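Local coordinates for protein beta-phenylalanine aminotransferase (Variovorax paradoxus, PDB 4AO9) that transfers the amino group of beta-phenylalanine, most likely to a keto-acid acceptor, using pyridoxal-5'-phosphate as its cofactor, at residues Pro42-Gln47 and Trp82-His87; Gly254-Phe259 and Arg279-Thr284; Leu377-Phe382 and Arg399-Leu404; Phe406-Glu411 and Val436-Ser441. One frame throughout, in Å; residues are numbered along the deposited sequence.

Interaction 1: residues Pro42-Gln47 and Trp82-His87; sequences PASQRQ and WDADGH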
loop_
_atom_site.group_PDB
_atom_site.type_symbol
_atom_site.label_atom_id
_atom_site.label_comp_id
_atom_site.label_asym_id
_atom_site.label_seq_id
_atom_site.Cartn_x
_atom_site.Cartn_y
_atom_site.Cartn_z
ATOM N N PRO A 42 17.930 22.807 -16.669
ATOM C CA PRO A 42 18.603 21.749 -17.431
ATOM C C PRO A 42 18.924 20.474 -16.648
ATOM O O PRO A 42 18.905 19.376 -17.224
ATOM C CB PRO A 42 19.903 22.421 -17.902
ATOM C CG PRO A 42 20.098 23.581 -16.994
ATOM C CD PRO A 42 18.733 24.050 -16.633
ATOM N N ALA A 43 19.225 20.608 -15.361
ATOM C CA ALA A 43 19.509 19.438 -14.541
ATOM C C ALA A 43 18.242 18.584 -14.392
ATOM O O ALA A 43 18.312 17.353 -14.497
ATOM C CB ALA A 43 20.070 19.836 -13.190
ATOM N N SER A 44 17.092 19.220 -14.184
ATOM C CA SER A 44 15.842 18.451 -14.141
ATOM C C SER A 44 15.537 17.795 -15.480
ATOM O O SER A 44 15.028 16.672 -15.526
ATOM C CB SER A 44 14.658 19.290 -13.660
ATOM O OG SER A 44 14.666 19.391 -12.244
ATOM N N GLN A 45 15.869 18.472 -16.580
ATOM C CA GLN A 45 15.618 17.864 -17.881
ATOM C C GLN A 45 16.507 16.639 -18.101
ATOM O O GLN A 45 16.024 15.606 -18.563
ATOM C CB GLN A 45 15.773 18.867 -19.034
ATOM C CG GLN A 45 15.280 18.278 -20.358
ATOM C CD GLN A 45 15.229 19.284 -21.486
ATOM O OE1 GLN A 45 16.058 20.179 -21.572
ATOM N NE2 GLN A 45 14.239 19.137 -22.356
ATOM N N ARG A 46 17.798 16.765 -17.779
ATOM C CA ARG A 46 18.747 15.649 -17.856
ATOM C C ARG A 46 18.262 14.458 -17.033
ATOM O O ARG A 46 18.287 13.313 -17.493
ATOM C CB ARG A 46 20.124 16.101 -17.346
ATOM C CG ARG A 46 21.248 15.071 -17.425
ATOM C CD ARG A 46 22.589 15.664 -16.952
ATOM N NE ARG A 46 22.726 17.074 -17.334
ATOM C CZ ARG A 46 22.886 18.089 -16.482
ATOM N NH1 ARG A 46 22.957 17.877 -15.172
ATOM N NH2 ARG A 46 22.981 19.326 -16.947
ATOM N N GLN A 47 17.819 14.743 -15.814
ATOM C CA GLN A 47 17.369 13.690 -14.910
ATOM C C GLN A 47 16.127 12.983 -15.457
ATOM O O GLN A 47 16.038 11.743 -15.400
ATOM C CB GLN A 47 17.139 14.273 -13.519
ATOM C CG GLN A 47 16.614 13.306 -12.485
ATOM C CD GLN A 47 17.433 12.037 -12.351
ATOM O OE1 GLN A 47 18.653 12.027 -12.561
ATOM N NE2 GLN A 47 16.757 10.948 -12.001
ATOM N N TRP A 82 13.890 22.575 -2.747
ATOM C CA TRP A 82 14.869 22.954 -3.766
ATOM C C TRP A 82 14.829 21.938 -4.892
ATOM O O TRP A 82 14.839 20.730 -4.646
ATOM C CB TRP A 82 16.287 22.968 -3.201
ATOM C CG TRP A 82 16.603 24.074 -2.246
ATOM C CD1 TRP A 82 17.300 25.223 -2.521
ATOM C CD2 TRP A 82 16.277 24.128 -0.850
ATOM N NE1 TRP A 82 17.411 25.991 -1.387
ATOM C CE2 TRP A 82 16.790 25.347 -0.348
ATOM C CE3 TRP A 82 15.582 23.275 0.023
ATOM C CZ2 TRP A 82 16.641 25.728 0.993
ATOM C CZ3 TRP A 82 15.435 23.650 1.355
ATOM C CH2 TRP A 82 15.967 24.870 1.828
ATOM N N ASP A 83 14.796 22.423 -6.126
ATOM C CA ASP A 83 14.904 21.523 -7.274
ATOM C C ASP A 83 16.360 21.181 -7.643
ATOM O O ASP A 83 17.311 21.679 -7.025
ATOM C CB ASP A 83 14.086 22.046 -8.475
ATOM C CG ASP A 83 14.633 23.339 -9.063
ATOM O OD1 ASP A 83 15.844 23.627 -8.894
ATOM O OD2 ASP A 83 13.862 24.056 -9.732
ATOM N N ALA A 84 16.516 20.330 -8.654
ATOM C CA ALA A 84 17.832 19.855 -9.074
ATOM C C ALA A 84 18.730 20.971 -9.616
ATOM O O ALA A 84 19.953 20.835 -9.627
ATOM C CB ALA A 84 17.682 18.742 -10.095
ATOM N N ASP A 85 18.120 22.072 -10.041
ATOM C CA ASP A 85 18.874 23.229 -10.526
ATOM C C ASP A 85 19.089 24.306 -9.460
ATOM O O ASP A 85 19.630 25.377 -9.742
ATOM C CB ASP A 85 18.200 23.794 -11.774
ATOM C CG ASP A 85 18.344 22.864 -12.954
ATOM O OD1 ASP A 85 19.373 22.970 -13.664
ATOM O OD2 ASP A 85 17.457 22.007 -13.143
ATOM N N GLY A 86 18.686 24.002 -8.230
ATOM C CA GLY A 86 18.973 24.854 -7.088
ATOM C C GLY A 86 17.977 25.945 -6.777
ATOM O O GLY A 86 18.216 26.751 -5.875
ATOM N N HIS A 87 16.858 25.986 -7.502
ATOM C CA HIS A 87 15.800 26.943 -7.190
ATOM C C HIS A 87 15.157 26.588 -5.866
ATOM O O HIS A 87 14.844 25.414 -5.614
ATOM C CB HIS A 87 14.713 26.945 -8.262
ATOM C CG HIS A 87 15.213 27.240 -9.638
ATOM N ND1 HIS A 87 15.154 26.320 -10.658
ATOM C CD2 HIS A 87 15.770 28.355 -10.168
ATOM C CE1 HIS A 87 15.658 26.848 -11.758
ATOM N NE2 HIS A 87 16.041 28.083 -11.487
HETATM O O HOH W 1 15.305 21.869 -11.620
#
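Asp85 sets its CG beside its own backbone N and anti to the carbonyl carbon (chi1 -70°), and this turns the carboxylate toward the first turn of the helix that starts at Pro42. There the two oxygens take two successive backbone N-H groups: Ala43 N reaches the syn lone pair of Asp85 OD1 at 2.9 Å, and Ser44 N meets Asp85 OD2 on its syn side at 3.0 Å, somewhat out of the carboxylate plane. Pro42 CD lies 3.2 Å from Asp85 OD1. A negative group at the N-terminal end of a helix probably gains from the helix dipole. Water 1 adds a bridge, donating to Asp85 OD2 and accepting from Ser44 OG, each at 2.6 Å; that hydroxyl is also hydrogen-bonded to Thr72 N. Beside it, Ala43 CB packs on Ala84 CB at 4.1 Å. Replacing Asp85 by an alanine removes both oxygens and would probably leave the amides of Ala43 and Ser44 without their acceptors and the water without one anchor. Asp85 sits in a type I turn from Asp83 to Gly86, where Asp83 OD1 takes a weak bond from Asp85 N and a sounder one from His87 N, and Asp83 OD2 takes His87 ND1 at 2.8 Å. This turn joins strands 80-83 and 88-91 in a four-stranded mixed sheet, with helix 42-51 set against its tip and strand 72-77 running alongside at Thr72.

Interaction 2: residues Gly254-Phe259 and Arg279-Thr284; sequences GALLVF and RSDLTT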
loop_
_atom_site.group_PDB
_atom_site.type_symbol
_atom_site.label_atom_id
_atom_site.label_comp_id
_atom_site.label_asym_id
_atom_site.label_seq_id
_atom_site.Cartn_x
_atom_site.Cartn_y
_atom_site.Cartn_z
ATOM N N GLY A 254 -30.698 0.055 4.483
ATOM C CA GLY A 254 -29.844 -0.956 5.114
ATOM C C GLY A 254 -28.406 -1.015 4.624
ATOM O O GLY A 254 -27.740 -2.027 4.816
ATOM N N ALA A 255 -27.955 0.064 3.982
ATOM C CA ALA A 255 -26.591 0.180 3.483
ATOM C C ALA A 255 -25.717 0.830 4.540
ATOM O O ALA A 255 -26.197 1.559 5.421
ATOM C CB ALA A 255 -26.569 1.030 2.218
ATOM N N LEU A 256 -24.418 0.579 4.435
ATOM C CA LEU A 256 -23.458 1.306 5.265
ATOM C C LEU A 256 -23.038 2.596 4.583
ATOM O O LEU A 256 -22.846 2.629 3.369
ATOM C CB LEU A 256 -22.229 0.433 5.550
ATOM C CG LEU A 256 -22.421 -0.899 6.287
ATOM C CD1 LEU A 256 -21.056 -1.510 6.554
ATOM C CD2 LEU A 256 -23.147 -0.706 7.609
ATOM N N LEU A 257 -22.893 3.660 5.357
ATOM C CA LEU A 257 -22.288 4.879 4.832
ATOM C C LEU A 257 -20.821 4.857 5.209
ATOM O O LEU A 257 -20.480 4.624 6.372
ATOM C CB LEU A 257 -22.942 6.131 5.428
ATOM C CG LEU A 257 -22.368 7.505 5.072
ATOM C CD1 LEU A 257 -22.575 7.822 3.587
ATOM C CD2 LEU A 257 -23.026 8.568 5.955
ATOM N N VAL A 258 -19.959 5.074 4.221
ATOM C CA VAL A 258 -18.517 5.157 4.461
ATOM C C VAL A 258 -18.033 6.537 4.043
ATOM O O VAL A 258 -18.189 6.939 2.879
ATOM C CB VAL A 258 -17.739 4.057 3.699
ATOM C CG1 VAL A 258 -16.231 4.224 3.904
ATOM C CG2 VAL A 258 -18.206 2.664 4.125
ATOM N N PHE A 259 -17.492 7.279 5.010
ATOM C CA PHE A 259 -16.821 8.526 4.686
ATOM C C PHE A 259 -15.335 8.288 4.451
ATOM O O PHE A 259 -14.611 7.796 5.339
ATOM C CB PHE A 259 -16.982 9.568 5.797
ATOM C CG PHE A 259 -18.304 10.310 5.802
ATOM C CD1 PHE A 259 -18.955 10.693 4.628
ATOM C CD2 PHE A 259 -18.856 10.687 7.020
ATOM C CE1 PHE A 259 -20.154 11.415 4.671
ATOM C CE2 PHE A 259 -20.065 11.397 7.074
ATOM C CZ PHE A 259 -20.710 11.754 5.909
ATOM N N ARG A 279 -22.538 10.966 11.235
ATOM C CA ARG A 279 -21.825 9.754 11.635
ATOM C C ARG A 279 -21.883 8.709 10.532
ATOM O O ARG A 279 -22.963 8.235 10.192
ATOM C CB ARG A 279 -22.427 9.174 12.921
ATOM C CG ARG A 279 -21.850 7.814 13.334
ATOM C CD ARG A 279 -20.651 7.966 14.252
ATOM N NE ARG A 279 -21.013 7.987 15.672
ATOM C CZ ARG A 279 -20.649 7.068 16.572
ATOM N NH1 ARG A 279 -19.895 6.032 16.231
ATOM N NH2 ARG A 279 -21.038 7.194 17.834
ATOM N N SER A 280 -20.728 8.350 9.977
ATOM C CA SER A 280 -20.657 7.211 9.054
ATOM C C SER A 280 -20.427 5.898 9.802
ATOM O O SER A 280 -19.905 5.879 10.914
ATOM C CB SER A 280 -19.555 7.439 8.019
ATOM O OG SER A 280 -18.302 7.648 8.658
ATOM N N ASP A 281 -20.829 4.794 9.171
ATOM C CA ASP A 281 -20.615 3.460 9.725
ATOM C C ASP A 281 -19.153 3.035 9.715
ATOM O O ASP A 281 -18.704 2.337 10.632
ATOM C CB ASP A 281 -21.461 2.444 8.971
ATOM C CG ASP A 281 -22.928 2.761 9.062
ATOM O OD1 ASP A 281 -23.537 2.393 10.092
ATOM O OD2 ASP A 281 -23.456 3.398 8.132
ATOM N N LEU A 282 -18.422 3.466 8.687
ATOM C CA LEU A 282 -16.965 3.311 8.610
ATOM C C LEU A 282 -16.365 4.624 8.147
ATOM O O LEU A 282 -17.052 5.443 7.508
ATOM C CB LEU A 282 -16.546 2.195 7.638
ATOM C CG LEU A 282 -17.030 0.775 7.953
ATOM C CD1 LEU A 282 -16.729 -0.139 6.771
ATOM C CD2 LEU A 282 -16.383 0.224 9.217
ATOM N N THR A 283 -15.080 4.800 8.451
ATOM C CA THR A 283 -14.307 5.949 8.032
ATOM C C THR A 283 -12.947 5.438 7.582
ATOM O O THR A 283 -12.357 4.572 8.238
ATOM C CB THR A 283 -14.108 6.911 9.208
ATOM O OG1 THR A 283 -15.394 7.395 9.626
ATOM C CG2 THR A 283 -13.226 8.102 8.808
ATOM N N THR A 284 -12.448 5.995 6.483
ATOM C CA THR A 284 -11.080 5.700 6.064
ATOM C C THR A 284 -10.190 6.925 6.266
ATOM O O THR A 284 -10.647 8.076 6.182
ATOM C CB THR A 284 -11.020 5.194 4.625
ATOM O OG1 THR A 284 -11.618 6.166 3.755
ATOM C CG2 THR A 284 -11.775 3.855 4.506
#
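Asp281, just before strand 282-286, reaches across to the start of strand 256-260. Its CG stands beside its own backbone N and anti to the carbonyl carbon (chi1 -60°), which directs the carboxylate to Leu257 N. Its CB rests on Leu257 O and on Leu256 CD2, 3.8 Å from the latter. CG touches the same methyl, as Leu256 crosses the side chain at about a right angle. At the tip the carboxylate divides its work: OD1 goes to a salt bridge with Arg301, while OD2 takes Leu257 N at 2.8 Å in a nearly straight bond (169°) on its anti side and also pairs with Arg247. Two buried oxygens are thus matched by two arginines and a backbone amide.

Beyond it the parallel pairing takes over. Phe259 N donates to Leu282 O at 3.1 Å, and Thr284 N to Phe259 O at 3.0 Å. Leu282 O is gripped twice, since Ser280 OG donates to it at 2.8 Å from the opposite face of the carbonyl plane to Phe259 N. Ser280 CB meanwhile lies 3.5 Å from Phe259 CD2, and Val258 CG2 packs on Leu282 CB.

The pair belongs to a beta-alpha-beta unit in the seven-stranded mixed sheet expected of a class-III aminotransferase. Strand 256-260 runs between 221-226 and 282-286, ending at cofactor-pocket residue Asp260; helix 240-253 packs on Leu257, and helix 152-167 on Leu256 and Thr284.

Interaction 3: residues Leu377-Phe382 and Arg399-Leu404; sequences LMNAHF and RLRQLL
Ala380 O, on the strand, is gripped by two side-chain nitrogens. Arg401 NH2 comes from the helix at 3.1 Å, lying in the carbonyl plane, although the bond is bent to 142° at the hydrogen and the oxygen stands out of the guanidinium plane. Asn379 ND2 reaches the same oxygen from within the strand at 3.0 Å, tilted from the carbonyl plane, and bonds to Arg418 O as well. Its amide plane is only 26° from that of the guanidinium, the two side chains crossing at about a right angle. The His381 imidazole lies alongside Arg401, both pointing the same way, with ND1 2.8 Å from Arg401 NH2 and NE2 bonded to Gly234 O. The strand is the middle one of a small antiparallel sheet, between 370-374 and 420-422, and helix 398-410 packs across it at a steep angle, an alpha/beta layering of the kind found in the small C-terminal domain of fold-type I aminotransferases. Where the strand ends, Phe382 takes over the contact. With its CG beside the backbone N (chi1 -65°), the ring presents a face to Leu400, whose CB makes a CH-pi contact 3.8 Å from the ring centroid. Leu404 CB approaches the ring edge, 4.3 Å from Phe382 CZ. Leu404 CD2 turns back to Ala380 CB at 3.9 Å, while Phe442 of helix 429-445 touches both Phe382 and Leu404.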
loop_
_atom_site.group_PDB
_atom_site.type_symbol
_atom_site.label_atom_id
_atom_site.label_comp_id
_atom_site.label_asym_id
_atom_site.label_seq_id
_atom_site.Cartn_x
_atom_site.Cartn_y
_atom_site.Cartn_z
ATOM N N LEU A 377 -7.108 23.585 2.942
ATOM C CA LEU A 377 -7.094 23.006 1.595
ATOM C C LEU A 377 -7.954 23.829 0.649
ATOM O O LEU A 377 -9.121 24.095 0.933
ATOM C CB LEU A 377 -7.619 21.572 1.619
ATOM C CG LEU A 377 -6.952 20.601 2.602
ATOM C CD1 LEU A 377 -7.650 19.239 2.528
ATOM C CD2 LEU A 377 -5.464 20.493 2.316
ATOM N N MET A 378 -7.382 24.242 -0.478
ATOM C CA MET A 378 -8.162 24.978 -1.478
ATOM C C MET A 378 -7.655 24.690 -2.883
ATOM O O MET A 378 -6.589 24.103 -3.051
ATOM C CB MET A 378 -8.153 26.489 -1.183
ATOM C CG MET A 378 -6.769 27.093 -1.196
ATOM S SD MET A 378 -6.646 28.681 -0.347
ATOM C CE MET A 378 -6.533 28.133 1.352
ATOM N N ASN A 379 -8.406 25.106 -3.894
ATOM C CA ASN A 379 -8.039 24.831 -5.280
ATOM C C ASN A 379 -8.451 25.986 -6.181
ATOM O O ASN A 379 -9.600 26.438 -6.115
ATOM C CB ASN A 379 -8.721 23.529 -5.743
ATOM C CG ASN A 379 -7.924 22.758 -6.801
ATOM O OD1 ASN A 379 -7.557 21.598 -6.578
ATOM N ND2 ASN A 379 -7.673 23.376 -7.956
ATOM N N ALA A 380 -7.515 26.445 -7.013
ATOM C CA ALA A 380 -7.783 27.476 -8.019
ATOM C C ALA A 380 -8.639 26.887 -9.136
ATOM O O ALA A 380 -8.398 25.760 -9.583
ATOM C CB ALA A 380 -6.477 28.005 -8.584
ATOM N N HIS A 381 -9.645 27.639 -9.581
ATOM C CA HIS A 381 -10.453 27.252 -10.738
ATOM C C HIS A 381 -10.718 28.475 -11.593
ATOM O O HIS A 381 -11.059 29.533 -11.071
ATOM C CB HIS A 381 -11.798 26.647 -10.319
ATOM C CG HIS A 381 -11.676 25.398 -9.499
ATOM N ND1 HIS A 381 -11.194 24.214 -10.011
ATOM C CD2 HIS A 381 -11.985 25.154 -8.205
ATOM C CE1 HIS A 381 -11.200 23.294 -9.062
ATOM N NE2 HIS A 381 -11.678 23.836 -7.958
ATOM N N PHE A 382 -10.564 28.319 -12.903
ATOM C CA PHE A 382 -10.874 29.398 -13.844
ATOM C C PHE A 382 -12.310 29.293 -14.348
ATOM O O PHE A 382 -12.571 28.993 -15.512
ATOM C CB PHE A 382 -9.849 29.439 -14.973
ATOM C CG PHE A 382 -8.476 29.795 -14.498
ATOM C CD1 PHE A 382 -8.124 31.129 -14.288
ATOM C CD2 PHE A 382 -7.552 28.797 -14.206
ATOM C CE1 PHE A 382 -6.859 31.464 -13.825
ATOM C CE2 PHE A 382 -6.289 29.118 -13.744
ATOM C CZ PHE A 382 -5.937 30.449 -13.549
ATOM N N ARG A 399 -5.080 25.238 -20.075
ATOM C CA ARG A 399 -3.865 25.992 -20.360
ATOM C C ARG A 399 -3.670 27.095 -19.325
ATOM O O ARG A 399 -2.544 27.495 -19.048
ATOM C CB ARG A 399 -3.892 26.590 -21.777
ATOM C CG ARG A 399 -3.949 25.555 -22.900
ATOM C CD ARG A 399 -4.240 26.219 -24.257
ATOM N NE ARG A 399 -5.516 26.936 -24.250
ATOM C CZ ARG A 399 -5.872 27.873 -25.127
ATOM N NH1 ARG A 399 -5.053 28.237 -26.106
ATOM N NH2 ARG A 399 -7.056 28.461 -25.011
ATOM N N LEU A 400 -4.777 27.578 -18.763
ATOM C CA LEU A 400 -4.734 28.613 -17.739
ATOM C C LEU A 400 -4.152 28.093 -16.427
ATOM O O LEU A 400 -3.391 28.794 -15.768
ATOM C CB LEU A 400 -6.123 29.235 -17.520
ATOM C CG LEU A 400 -6.746 29.933 -18.732
ATOM C CD1 LEU A 400 -8.130 30.443 -18.391
ATOM C CD2 LEU A 400 -5.861 31.072 -19.233
ATOM N N ARG A 401 -4.515 26.865 -16.053
ATOM C CA ARG A 401 -3.901 26.207 -14.897
ATOM C C ARG A 401 -2.388 26.059 -15.084
ATOM O O ARG A 401 -1.618 26.251 -14.140
ATOM C CB ARG A 401 -4.531 24.831 -14.649
ATOM C CG ARG A 401 -6.010 24.873 -14.260
ATOM C CD ARG A 401 -6.413 23.563 -13.583
ATOM N NE ARG A 401 -7.421 23.744 -12.531
ATOM C CZ ARG A 401 -7.993 22.733 -11.877
ATOM N NH1 ARG A 401 -7.663 21.475 -12.154
ATOM N NH2 ARG A 401 -8.890 22.974 -10.939
ATOM N N GLN A 402 -1.969 25.732 -16.309
ATOM C CA GLN A 402 -0.534 25.605 -16.598
ATOM C C GLN A 402 0.166 26.955 -16.469
ATOM O O GLN A 402 1.226 27.059 -15.847
ATOM C CB GLN A 402 -0.291 25.006 -17.982
ATOM C CG GLN A 402 -0.802 23.595 -18.165
ATOM C CD GLN A 402 -0.431 23.043 -19.518
ATOM O OE1 GLN A 402 0.741 22.745 -19.784
ATOM N NE2 GLN A 402 -1.420 22.901 -20.386
ATOM N N LEU A 403 -0.430 27.997 -17.048
ATOM C CA LEU A 403 0.149 29.335 -16.948
ATOM C C LEU A 403 0.311 29.770 -15.491
ATOM O O LEU A 403 1.347 30.316 -15.119
ATOM C CB LEU A 403 -0.664 30.362 -17.764
ATOM C CG LEU A 403 -0.602 30.196 -19.296
ATOM C CD1 LEU A 403 -1.590 31.115 -20.016
ATOM C CD2 LEU A 403 0.799 30.430 -19.847
ATOM N N LEU A 404 -0.703 29.495 -14.666
ATOM C CA LEU A 404 -0.626 29.766 -13.223
ATOM C C LEU A 404 0.527 29.021 -12.555
ATOM O O LEU A 404 1.312 29.616 -11.809
ATOM C CB LEU A 404 -1.946 29.400 -12.524
ATOM C CG LEU A 404 -1.956 29.595 -10.999
ATOM C CD1 LEU A 404 -1.703 31.052 -10.589
ATOM C CD2 LEU A 404 -3.288 29.122 -10.446
#

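Interaction 4: residues Phe406-Glu411 and Val436-Ser441; sequences FHLLNE and VAAIGS
His407 points its ring edge-on at the neighbouring helix, while Ala438 presents a methyl between two side chains of the first. Carrying CG anti to the backbone N (chi1 173°), the imidazole reaches out from helix 398-410 and brings NE2 up to two oxygens lying near the ring plane. Ala438 O accepts from His407 NE2 at 2.9 Å, in a bond bent to 132° at the hydrogen, and Ser441 OG is hydrogen-bonded to the same nitrogen at 3.0 Å. Beside this, Ala438 CB fits against Leu408 CD2 at 3.7 Å and against Glu411 CB at 3.9 Å, so one small methyl meets both a branched tip and the base of an acid. Leu408 CD2 also approaches Ile439 CD1. The Glu411 carboxylate meets the other helix through water 2, which donates to Glu411 OE1 at 2.9 Å and is hydrogen-bonded to Ser441 OG. The helices, 398-410 and 429-445, cross at a wide angle in the C-terminal part of the chain, with Ile413 touching both Leu408 and Ala438. A leucine in place of His407 has no ring nitrogen, and Ala438 O and Ser441 OG would probably lose their shared partner. Because NE2 is hydrogen-bonded to both oxygens, a backbone carbonyl and a hydroxyl of one helix are tied to a single ring of the other.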
loop_
_atom_site.group_PDB
_atom_site.type_symbol
_atom_site.label_atom_id
_atom_site.label_comp_id
_atom_site.label_asym_id
_atom_site.label_seq_id
_atom_site.Cartn_x
_atom_site.Cartn_y
_atom_site.Cartn_z
ATOM N N PHE A 406 3.320 27.744 -13.856
ATOM C CA PHE A 406 4.633 28.260 -14.256
ATOM C C PHE A 406 4.912 29.648 -13.691
ATOM O O PHE A 406 6.038 29.939 -13.278
ATOM C CB PHE A 406 4.793 28.244 -15.781
ATOM C CG PHE A 406 4.867 26.861 -16.366
ATOM C CD1 PHE A 406 5.945 26.024 -16.069
ATOM C CD2 PHE A 406 3.866 26.388 -17.214
ATOM C CE1 PHE A 406 6.010 24.742 -16.594
ATOM C CE2 PHE A 406 3.924 25.104 -17.741
ATOM C CZ PHE A 406 5.004 24.280 -17.431
ATOM N N HIS A 407 3.875 30.484 -13.638
ATOM C CA HIS A 407 3.985 31.781 -12.994
ATOM C C HIS A 407 4.403 31.635 -11.532
ATOM O O HIS A 407 5.289 32.346 -11.068
ATOM C CB HIS A 407 2.673 32.574 -13.092
ATOM C CG HIS A 407 2.689 33.842 -12.300
ATOM N ND1 HIS A 407 3.332 34.981 -12.738
ATOM C CD2 HIS A 407 2.179 34.140 -11.081
ATOM C CE1 HIS A 407 3.205 35.929 -11.827
ATOM N NE2 HIS A 407 2.506 35.447 -10.815
ATOM N N LEU A 408 3.765 30.711 -10.812
ATOM C CA LEU A 408 4.087 30.519 -9.405
ATOM C C LEU A 408 5.531 30.063 -9.236
ATOM O O LEU A 408 6.232 30.549 -8.352
ATOM C CB LEU A 408 3.083 29.568 -8.728
ATOM C CG LEU A 408 1.689 30.171 -8.515
ATOM C CD1 LEU A 408 0.722 29.070 -8.089
ATOM C CD2 LEU A 408 1.710 31.306 -7.493
ATOM N N LEU A 409 5.997 29.171 -10.110
ATOM C CA LEU A 409 7.417 28.793 -10.085
ATOM C C LEU A 409 8.316 30.020 -10.223
ATOM O O LEU A 409 9.298 30.140 -9.496
ATOM C CB LEU A 409 7.768 27.768 -11.168
ATOM C CG LEU A 409 7.185 26.356 -11.051
ATOM C CD1 LEU A 409 7.655 25.510 -12.225
ATOM C CD2 LEU A 409 7.571 25.682 -9.734
ATOM N N ASN A 410 7.970 30.923 -11.145
ATOM C CA ASN A 410 8.736 32.171 -11.328
ATOM C C ASN A 410 8.758 33.045 -10.071
ATOM O O ASN A 410 9.717 33.795 -9.838
ATOM C CB ASN A 410 8.167 33.006 -12.480
ATOM C CG ASN A 410 8.282 32.329 -13.836
ATOM O OD1 ASN A 410 7.495 32.632 -14.745
ATOM N ND2 ASN A 410 9.246 31.442 -13.995
ATOM N N GLU A 411 7.685 32.958 -9.287
ATOM C CA GLU A 411 7.536 33.701 -8.038
ATOM C C GLU A 411 7.993 32.903 -6.809
ATOM O O GLU A 411 7.599 33.210 -5.687
ATOM C CB GLU A 411 6.080 34.162 -7.870
ATOM C CG GLU A 411 5.593 35.098 -8.983
ATOM C CD GLU A 411 6.525 36.282 -9.217
ATOM O OE1 GLU A 411 6.849 37.002 -8.246
ATOM O OE2 GLU A 411 6.943 36.484 -10.379
ATOM N N VAL A 436 -0.480 35.219 -1.999
ATOM C CA VAL A 436 -1.509 36.199 -2.374
ATOM C C VAL A 436 -0.939 37.217 -3.367
ATOM O O VAL A 436 -1.563 37.515 -4.382
ATOM C CB VAL A 436 -2.096 36.915 -1.140
ATOM C CG1 VAL A 436 -3.105 37.982 -1.556
ATOM C CG2 VAL A 436 -2.763 35.908 -0.222
ATOM N N ALA A 437 0.268 37.706 -3.086
ATOM C CA ALA A 437 0.938 38.644 -3.983
ATOM C C ALA A 437 1.195 38.031 -5.362
ATOM O O ALA A 437 1.094 38.722 -6.378
ATOM C CB ALA A 437 2.230 39.158 -3.358
ATOM N N ALA A 438 1.498 36.728 -5.400
ATOM C CA ALA A 438 1.764 36.034 -6.660
ATOM C C ALA A 438 0.506 35.834 -7.508
ATOM O O ALA A 438 0.563 35.875 -8.739
ATOM C CB ALA A 438 2.479 34.712 -6.408
ATOM N N ILE A 439 -0.635 35.637 -6.851
ATOM C CA ILE A 439 -1.907 35.597 -7.563
ATOM C C ILE A 439 -2.231 36.991 -8.100
ATOM O O ILE A 439 -2.716 37.129 -9.221
ATOM C CB ILE A 439 -3.052 35.028 -6.670
ATOM C CG1 ILE A 439 -2.711 33.599 -6.203
ATOM C CG2 ILE A 439 -4.417 35.068 -7.393
ATOM C CD1 ILE A 439 -2.432 32.591 -7.334
ATOM N N GLY A 440 -1.931 38.013 -7.298
ATOM C CA GLY A 440 -2.088 39.409 -7.722
ATOM C C GLY A 440 -1.263 39.713 -8.959
ATOM O O GLY A 440 -1.770 40.295 -9.925
ATOM N N SER A 441 0.005 39.306 -8.944
ATOM C CA SER A 441 0.873 39.528 -10.100
ATOM C C SER A 441 0.470 38.665 -11.295
ATOM O O SER A 441 0.633 39.079 -12.443
ATOM C CB SER A 441 2.355 39.343 -9.747
ATOM O OG SER A 441 2.639 38.011 -9.361
HETATM O O HOH W 2 4.495 37.977 -6.862
#

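From the N terminus, interaction 1 closes the first loop, setting helix 42-51 against the turn after strand 80-83. Interaction 2 follows far along the chain, a short crossover within the large seven-stranded sheet that carries the cofactor pocket, about 45 Å away between centres and on the other side of the chain's centre. Interaction 3 then folds helix 398-410 back on strand 377-381, and interaction 4 sets the later part of that helix against 429-445. All four loops come in series; none nests in or crosses another. Interactions 3 and 4 touch, Leu404 CD1 lying 3.7 Å from Ile439 CD1, and the nearest atoms of interactions 1 and 4 are about 6 Å apart.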